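PDB 2VK2: ABC transporter periplasmic-binding protein YTFQ from Escherichia coli, which binds galactofuranose, in both its alpha and beta forms, in the periplasm as the solute-binding component of the YtfQRT-YjfF ABC transporter. Local coordinates for residues A[193-204]-A[221-232]; A[84-92]-A[99-107]. All coordinates share one frame; numbering follows the deposited sequence.

Contact 1. Residues A[193-204]-A[221-232]. With GZL (beta-D-galactofuranose), chain B.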
loop_
_atom_site.group_PDB
_atom_site.type_symbol
_atom_site.label_atom_id
_atom_site.label_comp_id
_atom_site.label_asym_id
_atom_site.label_seq_id
_atom_site.Cartn_x
_atom_site.Cartn_y
_atom_site.Cartn_z
ATOM N N CYS A 193 -9.105 -18.589 11.754
ATOM C CA CYS A 193 -9.155 -19.267 10.453
ATOM C C CYS A 193 -8.259 -18.585 9.417
ATOM O O CYS A 193 -7.649 -19.254 8.582
ATOM C CB CYS A 193 -10.609 -19.320 9.953
ATOM S SG CYS A 193 -10.876 -19.465 8.153
ATOM N N MET A 194 -8.175 -17.257 9.474
ATOM C CA MET A 194 -7.494 -16.491 8.440
ATOM C C MET A 194 -7.011 -15.149 8.979
ATOM O O MET A 194 -7.681 -14.523 9.806
ATOM C CB MET A 194 -8.454 -16.284 7.264
ATOM C CG MET A 194 -7.887 -15.518 6.082
ATOM S SD MET A 194 -8.429 -13.798 6.050
ATOM C CE MET A 194 -7.795 -13.294 4.450
ATOM N N VAL A 195 -5.838 -14.726 8.519
ATOM C CA VAL A 195 -5.354 -13.373 8.768
ATOM C C VAL A 195 -5.415 -12.580 7.469
ATOM O O VAL A 195 -4.914 -13.023 6.433
ATOM C CB VAL A 195 -3.924 -13.336 9.380
ATOM C CG1 VAL A 195 -2.928 -14.147 8.548
ATOM C CG2 VAL A 195 -3.444 -11.891 9.542
ATOM N N TYR A 196 -6.072 -11.424 7.545
ATOM C CA TYR A 196 -6.153 -10.467 6.452
ATOM C C TYR A 196 -5.246 -9.310 6.820
ATOM O O TYR A 196 -5.493 -8.621 7.809
ATOM C CB TYR A 196 -7.593 -9.969 6.271
ATOM C CG TYR A 196 -7.734 -8.804 5.310
ATOM C CD1 TYR A 196 -7.127 -8.830 4.057
ATOM C CD2 TYR A 196 -8.480 -7.676 5.651
ATOM C CE1 TYR A 196 -7.247 -7.769 3.175
ATOM C CE2 TYR A 196 -8.609 -6.608 4.770
ATOM C CZ TYR A 196 -7.993 -6.664 3.533
ATOM O OH TYR A 196 -8.104 -5.624 2.637
ATOM N N ALA A 197 -4.190 -9.103 6.042
ATOM C CA ALA A 197 -3.269 -8.005 6.301
ATOM C C ALA A 197 -3.336 -7.010 5.157
ATOM O O ALA A 197 -3.325 -7.390 3.986
ATOM C CB ALA A 197 -1.858 -8.523 6.477
ATOM N N HIS A 198 -3.394 -5.726 5.495
ATOM C CA HIS A 198 -3.485 -4.678 4.478
ATOM C C HIS A 198 -2.234 -4.566 3.613
ATOM O O HIS A 198 -2.292 -3.986 2.538
ATOM C CB HIS A 198 -3.806 -3.333 5.119
ATOM C CG HIS A 198 -5.181 -3.261 5.695
ATOM N ND1 HIS A 198 -5.706 -2.092 6.197
ATOM C CD2 HIS A 198 -6.146 -4.201 5.834
ATOM C CE1 HIS A 198 -6.928 -2.320 6.641
ATOM N NE2 HIS A 198 -7.223 -3.589 6.427
ATOM N N ASN A 199 -1.111 -5.118 4.070
ATOM C CA ASN A 199 0.012 -5.363 3.172
ATOM C C ASN A 199 0.678 -6.708 3.430
ATOM O O ASN A 199 0.504 -7.307 4.492
ATOM C CB ASN A 199 1.024 -4.194 3.143
ATOM C CG ASN A 199 1.963 -4.147 4.347
ATOM O OD1 ASN A 199 1.747 -4.791 5.365
ATOM N ND2 ASN A 199 3.007 -3.332 4.230
ATOM N N ASP A 200 1.414 -7.180 2.427
ATOM C CA ASP A 200 2.144 -8.445 2.522
ATOM C C ASP A 200 3.108 -8.473 3.700
ATOM O O ASP A 200 3.203 -9.478 4.394
ATOM C CB ASP A 200 2.973 -8.708 1.259
ATOM C CG ASP A 200 2.136 -9.013 0.028
ATOM O OD1 ASP A 200 0.973 -9.471 0.125
ATOM O OD2 ASP A 200 2.682 -8.807 -1.067
ATOM N N ASP A 201 3.840 -7.380 3.912
ATOM C CA ASP A 201 4.866 -7.347 4.959
ATOM C C ASP A 201 4.296 -7.689 6.332
ATOM O O ASP A 201 4.874 -8.496 7.056
ATOM C CB ASP A 201 5.584 -5.992 5.001
ATOM C CG ASP A 201 6.673 -5.870 3.946
ATOM O OD1 ASP A 201 6.512 -6.426 2.840
ATOM O OD2 ASP A 201 7.693 -5.208 4.223
ATOM N N MET A 202 3.158 -7.095 6.683
ATOM C CA MET A 202 2.506 -7.415 7.955
ATOM C C MET A 202 2.140 -8.896 8.039
ATOM O O MET A 202 2.303 -9.511 9.090
ATOM C CB MET A 202 1.261 -6.555 8.176
ATOM C CG MET A 202 1.579 -5.129 8.584
ATOM S SD MET A 202 0.121 -4.159 9.004
ATOM C CE MET A 202 -0.828 -4.283 7.488
ATOM N N VAL A 203 1.664 -9.463 6.932
ATOM C CA VAL A 203 1.284 -10.878 6.912
ATOM C C VAL A 203 2.512 -11.798 6.966
ATOM O O VAL A 203 2.427 -12.909 7.488
ATOM C CB VAL A 203 0.380 -11.226 5.694
ATOM C CG1 VAL A 203 1.125 -12.064 4.660
ATOM C CG2 VAL A 203 -0.868 -11.960 6.159
ATOM N N ILE A 204 3.645 -11.339 6.445
ATOM C CA ILE A 204 4.890 -12.107 6.528
ATOM C C ILE A 204 5.361 -12.176 7.985
ATOM O O ILE A 204 5.829 -13.221 8.442
ATOM C CB ILE A 204 5.974 -11.523 5.596
ATOM C CG1 ILE A 204 5.579 -11.765 4.135
ATOM C CG2 ILE A 204 7.325 -12.163 5.872
ATOM C CD1 ILE A 204 6.321 -10.916 3.139
ATOM N N ILE A 221 -4.035 -21.429 9.568
ATOM C CA ILE A 221 -4.443 -20.036 9.425
ATOM C C ILE A 221 -4.087 -19.589 8.009
ATOM O O ILE A 221 -2.915 -19.568 7.632
ATOM C CB ILE A 221 -3.772 -19.132 10.479
ATOM C CG1 ILE A 221 -4.199 -19.555 11.888
ATOM C CG2 ILE A 221 -4.139 -17.671 10.238
ATOM C CD1 ILE A 221 -3.531 -18.789 13.005
ATOM N N LEU A 222 -5.113 -19.267 7.225
ATOM C CA LEU A 222 -4.936 -18.794 5.856
ATOM C C LEU A 222 -4.403 -17.367 5.882
ATOM O O LEU A 222 -4.592 -16.653 6.868
ATOM C CB LEU A 222 -6.273 -18.819 5.108
ATOM C CG LEU A 222 -7.010 -20.160 5.026
ATOM C CD1 LEU A 222 -8.412 -19.951 4.475
ATOM C CD2 LEU A 222 -6.233 -21.159 4.174
ATOM N N THR A 223 -3.743 -16.951 4.807
ATOM C CA THR A 223 -3.281 -15.570 4.684
ATOM C C THR A 223 -3.806 -14.935 3.405
ATOM O O THR A 223 -3.808 -15.551 2.337
ATOM C CB THR A 223 -1.737 -15.451 4.711
ATOM O OG1 THR A 223 -1.184 -15.805 3.435
ATOM C CG2 THR A 223 -1.142 -16.330 5.803
ATOM N N GLY A 224 -4.263 -13.693 3.537
ATOM C CA GLY A 224 -4.643 -12.862 2.400
ATOM C C GLY A 224 -4.062 -11.483 2.636
ATOM O O GLY A 224 -4.231 -10.923 3.713
ATOM N N SER A 225 -3.357 -10.946 1.649
ATOM C CA SER A 225 -2.668 -9.672 1.819
ATOM C C SER A 225 -2.490 -8.970 0.479
ATOM O O SER A 225 -2.936 -9.467 -0.550
ATOM C CB SER A 225 -1.327 -9.887 2.526
ATOM O OG SER A 225 -0.517 -10.818 1.830
ATOM N N ILE A 226 -1.875 -7.791 0.505
ATOM C CA ILE A 226 -1.778 -6.953 -0.681
ATOM C C ILE A 226 -0.363 -6.414 -0.849
ATOM O O ILE A 226 0.268 -6.016 0.125
ATOM C CB ILE A 226 -2.779 -5.774 -0.584
ATOM C CG1 ILE A 226 -4.222 -6.297 -0.539
ATOM C CG2 ILE A 226 -2.609 -4.809 -1.755
ATOM C CD1 ILE A 226 -5.211 -5.332 0.074
ATOM N N ASP A 227 0.110 -6.455 -2.098
ATOM C CA ASP A 227 1.297 -5.734 -2.617
ATOM C C ASP A 227 1.985 -6.554 -3.702
ATOM O O ASP A 227 2.392 -6.013 -4.725
ATOM C CB ASP A 227 2.351 -5.380 -1.558
ATOM C CG ASP A 227 2.044 -4.098 -0.810
ATOM O OD1 ASP A 227 1.145 -3.329 -1.219
ATOM O OD2 ASP A 227 2.731 -3.869 0.197
ATOM N N GLY A 228 2.128 -7.855 -3.464
ATOM C CA GLY A 228 2.893 -8.716 -4.355
ATOM C C GLY A 228 4.384 -8.472 -4.235
ATOM O O GLY A 228 5.076 -8.363 -5.246
ATOM N N VAL A 229 4.889 -8.386 -3.006
ATOM C CA VAL A 229 6.332 -8.290 -2.795
ATOM C C VAL A 229 6.945 -9.677 -3.009
ATOM O O VAL A 229 6.266 -10.692 -2.813
ATOM C CB VAL A 229 6.700 -7.736 -1.394
ATOM C CG1 VAL A 229 6.064 -6.369 -1.180
ATOM C CG2 VAL A 229 6.286 -8.693 -0.289
ATOM N N PRO A 230 8.221 -9.729 -3.431
ATOM C CA PRO A 230 8.866 -11.025 -3.671
ATOM C C PRO A 230 8.659 -12.043 -2.551
ATOM O O PRO A 230 8.394 -13.215 -2.831
ATOM C CB PRO A 230 10.347 -10.658 -3.790
ATOM C CG PRO A 230 10.347 -9.278 -4.315
ATOM C CD PRO A 230 9.130 -8.606 -3.734
ATOM N N ASP A 231 8.759 -11.602 -1.303
ATOM C CA ASP A 231 8.687 -12.521 -0.167
ATOM C C ASP A 231 7.316 -13.166 0.035
ATOM O O ASP A 231 7.239 -14.234 0.638
ATOM C CB ASP A 231 9.165 -11.841 1.122
ATOM C CG ASP A 231 10.681 -11.702 1.183
ATOM O OD1 ASP A 231 11.372 -12.232 0.290
ATOM O OD2 ASP A 231 11.183 -11.065 2.130
ATOM N N ILE A 232 6.238 -12.560 -0.461
ATOM C CA ILE A 232 4.941 -13.239 -0.381
ATOM C C ILE A 232 4.885 -14.407 -1.369
ATOM O O ILE A 232 4.295 -15.439 -1.067
ATOM C CB ILE A 232 3.729 -12.286 -0.573
ATOM C CG1 ILE A 232 2.484 -12.883 0.091
ATOM C CG2 ILE A 232 3.458 -12.019 -2.047
ATOM C CD1 ILE A 232 2.599 -13.048 1.592
HETATM C C6 GZL B . 0.034 1.412 -1.150
HETATM C C5 GZL B . 0.442 1.900 0.038
HETATM C C4 GZL B . 0.963 1.037 1.173
HETATM C C3 GZL B . 1.385 -0.388 0.945
HETATM C C2 GZL B . 2.546 -0.621 1.542
HETATM O O6 GZL B . -0.437 2.215 -2.109
HETATM O O5 GZL B . 0.307 3.207 0.287
HETATM O O4 GZL B . 2.133 1.633 1.750
HETATM O O3 GZL B . 0.628 -1.275 0.309
HETATM C C1 GZL B . 3.091 0.636 2.119
HETATM O O2 GZL B . 3.218 -1.770 1.635
HETATM O O1 GZL B . 3.201 0.564 3.537
HETATM O O HOH W 1 4.206 -5.479 1.840
#
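Met194 to Tyr196 pair with Leu222 to Gly224 as neighbouring parallel strands of a beta-alpha-beta unit, strand 194-197, helix 200-212, strand 222-225, in one lobe of a periplasmic binding protein. The backbone ladder includes Val195 N to Leu222 O at 2.8 Å. Gly224 suits its place because a CB there would run into Met194 CE, which lies 3.7 Å from Gly224 N.

Beyond the strand ends Asp200, in the first turn of the helix, ties the two loops together. With chi1 at -69°, CG sits beside the backbone N and opposite the carbonyl carbon, which carries the carboxylate to the turn at 227-229. Its CB rests against Val229 CG2, and CG lies near Ile226 O and Gly228 N. At the tip the two oxygens divide the work: OD1 accepts from Ser225 OG at 2.6 Å, on its anti side, and is also hydrogen-bonded to Ser244 OG, while OD2 takes Val229 N at 3.0 Å nearly along the C-O axis and Gly228 N more weakly. Ile232 packs its CG2 on OD2, so a buried carboxylate is gripped by polar groups and walled by carbon. Val203 CG1 meets Ile232 CD1 at 3.5 Å, the two side chains crossing at about a right angle.

This grip on the turn probably helps to place Asp227, whose OD1 and OD2 accept from O3 and O2 of beta-D-galactofuranose. Asn199 caps the helix through OD1, taking Met202 N from above its carbonyl plane; its ND2 is hydrogen-bonded to Phe170 O and donates to galactofuranose O2 at 3.0 Å with an N-H...O angle of 174°.

Contact 2. Residues A[84-92]-A[99-107]; sequences IPVFLLDRS and SLYMTTVTA. With GZL (beta-D-galactofuranose), chain B.
In one sugar-binding lobe of this periplasmic binding protein, two adjacent strands of the parallel sheet, 86-89 and 103-106, run side by side and deliver a binding loop to galactofuranose. Their backbone bonds are nearly straight: Leu88 N donates to Thr103 O at 2.9 Å with an N-H...O angle of 170°, and Asp90 N to Val105 O at 2.7 Å.

Two CH-pi contacts fill in round the strands. Leu88 CD1 sits over the centre of the Tyr101 ring, 3.8 Å from its centroid, and Lys271 makes a cation-pi contact with the same ring. Met102 lays CB over the rim of one face of Phe87, and Thr103 CG2 comes to that ring's edge. Each type suits its place: the flat Phe87 ring offers a face to Met102 CB, and branched Leu88 a methyl to the Tyr101 ring.

At the sugar end Asp90 OD1 accepts from galactofuranose O5 at 2.7 Å, while Asp90 O accepts from O6. Arg17 forms a salt bridge with OD2 and probably steadies the carboxylate. Arg91, extended from CG to NE, brings its guanidinium edge to the sugar: NE donates to O5 at 2.9 Å and NH2 to O4 at 3.0 Å, while NH1 is held by Val67 O. Replacing it with a leucine would probably leave O4 and O5 without these donors and Val67 O without its guanidinium partner. A water joins Asp90 O, Ala107 N and galactofuranose O6, extending the polar network. Placing ligand-binding residues in loops at the carboxyl ends of parallel strands is characteristic of periplasmic sugar-binding proteins.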
loop_
_atom_site.group_PDB
_atom_site.type_symbol
_atom_site.label_atom_id
_atom_site.label_comp_id
_atom_site.label_asym_id
_atom_site.label_seq_id
_atom_site.Cartn_x
_atom_site.Cartn_y
_atom_site.Cartn_z
ATOM N N ILE A 84 3.479 25.655 -8.048
ATOM C CA ILE A 84 4.212 24.405 -8.201
ATOM C C ILE A 84 3.200 23.260 -8.200
ATOM O O ILE A 84 2.528 23.034 -7.188
ATOM C CB ILE A 84 5.230 24.212 -7.060
ATOM C CG1 ILE A 84 6.277 25.331 -7.087
ATOM C CG2 ILE A 84 5.915 22.847 -7.169
ATOM C CD1 ILE A 84 7.216 25.325 -5.906
ATOM N N PRO A 85 3.068 22.540 -9.332
ATOM C CA PRO A 85 2.088 21.456 -9.397
ATOM C C PRO A 85 2.424 20.306 -8.453
ATOM O O PRO A 85 3.601 19.982 -8.261
ATOM C CB PRO A 85 2.160 21.002 -10.858
ATOM C CG PRO A 85 3.515 21.392 -11.303
ATOM C CD PRO A 85 3.809 22.676 -10.598
ATOM N N VAL A 86 1.383 19.714 -7.874
ATOM C CA VAL A 86 1.525 18.634 -6.903
ATOM C C VAL A 86 0.862 17.370 -7.433
ATOM O O VAL A 86 -0.256 17.409 -7.949
ATOM C CB VAL A 86 0.904 19.020 -5.543
ATOM C CG1 VAL A 86 0.876 17.822 -4.594
ATOM C CG2 VAL A 86 1.679 20.173 -4.927
ATOM N N PHE A 87 1.576 16.251 -7.309
ATOM C CA PHE A 87 1.082 14.946 -7.730
ATOM C C PHE A 87 1.102 14.020 -6.524
ATOM O O PHE A 87 2.103 13.937 -5.821
ATOM C CB PHE A 87 1.968 14.381 -8.845
ATOM C CG PHE A 87 2.051 15.267 -10.058
ATOM C CD1 PHE A 87 1.327 14.968 -11.203
ATOM C CD2 PHE A 87 2.844 16.406 -10.050
ATOM C CE1 PHE A 87 1.393 15.790 -12.321
ATOM C CE2 PHE A 87 2.913 17.229 -11.162
ATOM C CZ PHE A 87 2.186 16.922 -12.296
ATOM N N LEU A 88 -0.017 13.349 -6.276
ATOM C CA LEU A 88 -0.118 12.430 -5.150
ATOM C C LEU A 88 0.146 11.010 -5.633
ATOM O O LEU A 88 -0.364 10.602 -6.671
ATOM C CB LEU A 88 -1.498 12.528 -4.496
ATOM C CG LEU A 88 -1.892 13.930 -4.017
ATOM C CD1 LEU A 88 -3.290 13.900 -3.423
ATOM C CD2 LEU A 88 -0.888 14.482 -3.016
ATOM N N LEU A 89 0.975 10.287 -4.875
ATOM C CA LEU A 89 1.340 8.876 -5.212
ATOM C C LEU A 89 0.906 7.951 -4.106
ATOM O O LEU A 89 1.187 8.160 -2.968
ATOM C CB LEU A 89 2.869 8.775 -5.397
ATOM C CG LEU A 89 3.504 9.307 -6.703
ATOM C CD1 LEU A 89 3.224 10.791 -7.033
ATOM C CD2 LEU A 89 5.008 9.024 -6.621
ATOM N N ASP A 90 0.199 6.917 -4.572
ATOM C CA ASP A 90 -0.070 5.663 -3.819
ATOM C C ASP A 90 -0.996 5.744 -2.596
ATOM O O ASP A 90 -1.571 4.766 -2.231
ATOM C CB ASP A 90 1.252 4.889 -3.542
ATOM C CG ASP A 90 1.980 5.320 -2.289
ATOM O OD1 ASP A 90 1.469 5.188 -1.208
ATOM O OD2 ASP A 90 3.136 5.725 -2.398
ATOM N N ARG A 91 -1.153 6.931 -2.040
ATOM C CA ARG A 91 -2.266 7.237 -1.070
ATOM C C ARG A 91 -2.964 8.526 -1.496
ATOM O O ARG A 91 -2.414 9.299 -2.194
ATOM C CB ARG A 91 -1.732 7.374 0.352
ATOM C CG ARG A 91 -0.968 6.085 0.830
ATOM C CD ARG A 91 -0.651 6.144 2.293
ATOM N NE ARG A 91 0.149 4.906 2.641
ATOM C CZ ARG A 91 0.842 4.746 3.743
ATOM N NH1 ARG A 91 0.815 5.601 4.736
ATOM N NH2 ARG A 91 1.603 3.683 3.893
ATOM N N SER A 92 -4.175 8.642 -0.980
ATOM C CA SER A 92 -5.046 9.754 -1.338
ATOM C C SER A 92 -5.269 10.686 -0.154
ATOM O O SER A 92 -4.980 10.344 0.992
ATOM C CB SER A 92 -6.390 9.219 -1.831
ATOM O OG SER A 92 -6.246 8.472 -3.027
ATOM N N SER A 99 -8.775 21.019 -6.643
ATOM C CA SER A 99 -7.788 21.750 -7.437
ATOM C C SER A 99 -6.465 21.957 -6.687
ATOM O O SER A 99 -5.522 22.517 -7.246
ATOM C CB SER A 99 -8.353 23.099 -7.897
ATOM O OG SER A 99 -8.353 24.056 -6.853
ATOM N N LEU A 100 -6.393 21.502 -5.438
ATOM C CA LEU A 100 -5.158 21.590 -4.650
ATOM C C LEU A 100 -4.073 20.603 -5.090
ATOM O O LEU A 100 -2.962 20.641 -4.568
ATOM C CB LEU A 100 -5.455 21.400 -3.159
ATOM C CG LEU A 100 -6.172 22.569 -2.477
ATOM C CD1 LEU A 100 -6.582 22.184 -1.069
ATOM C CD2 LEU A 100 -5.300 23.823 -2.461
ATOM N N TYR A 101 -4.388 19.720 -6.033
ATOM C CA TYR A 101 -3.389 18.812 -6.594
ATOM C C TYR A 101 -3.792 18.420 -8.007
ATOM O O TYR A 101 -4.953 18.560 -8.386
ATOM C CB TYR A 101 -3.233 17.569 -5.714
ATOM C CG TYR A 101 -4.481 16.731 -5.623
ATOM C CD1 TYR A 101 -4.700 15.687 -6.514
ATOM C CD2 TYR A 101 -5.450 16.989 -4.659
ATOM C CE1 TYR A 101 -5.838 14.920 -6.451
ATOM C CE2 TYR A 101 -6.600 16.216 -4.585
ATOM C CZ TYR A 101 -6.784 15.184 -5.489
ATOM O OH TYR A 101 -7.913 14.401 -5.439
ATOM N N MET A 102 -2.831 17.915 -8.774
ATOM C CA MET A 102 -3.048 17.596 -10.182
ATOM C C MET A 102 -3.780 16.272 -10.352
ATOM O O MET A 102 -4.828 16.206 -10.991
ATOM C CB MET A 102 -1.708 17.530 -10.915
ATOM C CG MET A 102 -0.943 18.840 -10.916
ATOM S SD MET A 102 -1.664 20.059 -12.023
ATOM C CE MET A 102 -0.992 19.489 -13.582
ATOM N N THR A 103 -3.211 15.215 -9.782
ATOM C CA THR A 103 -3.793 13.886 -9.876
ATOM C C THR A 103 -3.307 13.039 -8.715
ATOM O O THR A 103 -2.338 13.399 -8.041
ATOM C CB THR A 103 -3.413 13.197 -11.211
ATOM O OG1 THR A 103 -4.202 12.015 -11.392
ATOM C CG2 THR A 103 -1.936 12.817 -11.236
ATOM N N THR A 104 -4.010 11.936 -8.477
ATOM C CA THR A 104 -3.544 10.882 -7.584
ATOM C C THR A 104 -3.287 9.640 -8.426
ATOM O O THR A 104 -4.188 9.165 -9.117
ATOM C CB THR A 104 -4.582 10.538 -6.501
ATOM O OG1 THR A 104 -4.962 11.729 -5.803
ATOM C CG2 THR A 104 -4.015 9.537 -5.501
ATOM N N VAL A 105 -2.054 9.142 -8.389
ATOM C CA VAL A 105 -1.715 7.869 -9.017
ATOM C C VAL A 105 -1.816 6.798 -7.946
ATOM O O VAL A 105 -1.124 6.864 -6.933
ATOM C CB VAL A 105 -0.293 7.876 -9.601
ATOM C CG1 VAL A 105 -0.012 6.555 -10.319
ATOM C CG2 VAL A 105 -0.111 9.054 -10.549
ATOM N N THR A 106 -2.690 5.821 -8.150
ATOM C CA THR A 106 -3.010 4.881 -7.088
ATOM C C THR A 106 -3.761 3.685 -7.640
ATOM O O THR A 106 -4.351 3.758 -8.712
ATOM C CB THR A 106 -3.872 5.581 -5.997
ATOM O OG1 THR A 106 -4.161 4.671 -4.928
ATOM C CG2 THR A 106 -5.179 6.104 -6.588
ATOM N N ALA A 107 -3.719 2.577 -6.911
ATOM C CA ALA A 107 -4.644 1.485 -7.162
ATOM C C ALA A 107 -6.027 1.866 -6.640
ATOM O O ALA A 107 -6.184 2.834 -5.885
ATOM C CB ALA A 107 -4.162 0.214 -6.488
HETATM C C6 GZL B . 0.034 1.412 -1.150
HETATM C C5 GZL B . 0.442 1.900 0.038
HETATM C C4 GZL B . 0.963 1.037 1.173
HETATM C C3 GZL B . 1.385 -0.388 0.945
HETATM C C2 GZL B . 2.546 -0.621 1.542
HETATM O O6 GZL B . -0.437 2.215 -2.109
HETATM O O5 GZL B . 0.307 3.207 0.287
HETATM O O4 GZL B . 2.133 1.633 1.750
HETATM O O3 GZL B . 0.628 -1.275 0.309
HETATM C C1 GZL B . 3.091 0.636 2.119
HETATM O O2 GZL B . 3.218 -1.770 1.635
HETATM O O1 GZL B . 3.201 0.564 3.537
HETATM O O HOH W 2 -2.500 2.461 -4.167
HETATM O O HOH W 3 -5.083 6.097 -2.700
#

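Contacts 1 and 2 are both buried, and each pairs neighbouring parallel strands, but they lie in different sheets on opposite sides of the chain's centre, their own centres about 27 Å apart. They do not touch; beta-D-galactofuranose bridges them. Contact 1 grips the furanose ring hydroxyls O2 and O3 with an aspartate and an amide, whereas contact 2 reaches O4, O5 and O6 with an aspartate and an arginine. Their linkages differ too: strands 194-197 and 222-225 are joined through a helix, whose start adds a buried carboxylate network, whereas the short connection between strands 86-89 and 103-106 contains no helix, and the packing there away from the sugar includes CH-pi contacts to aromatic rings.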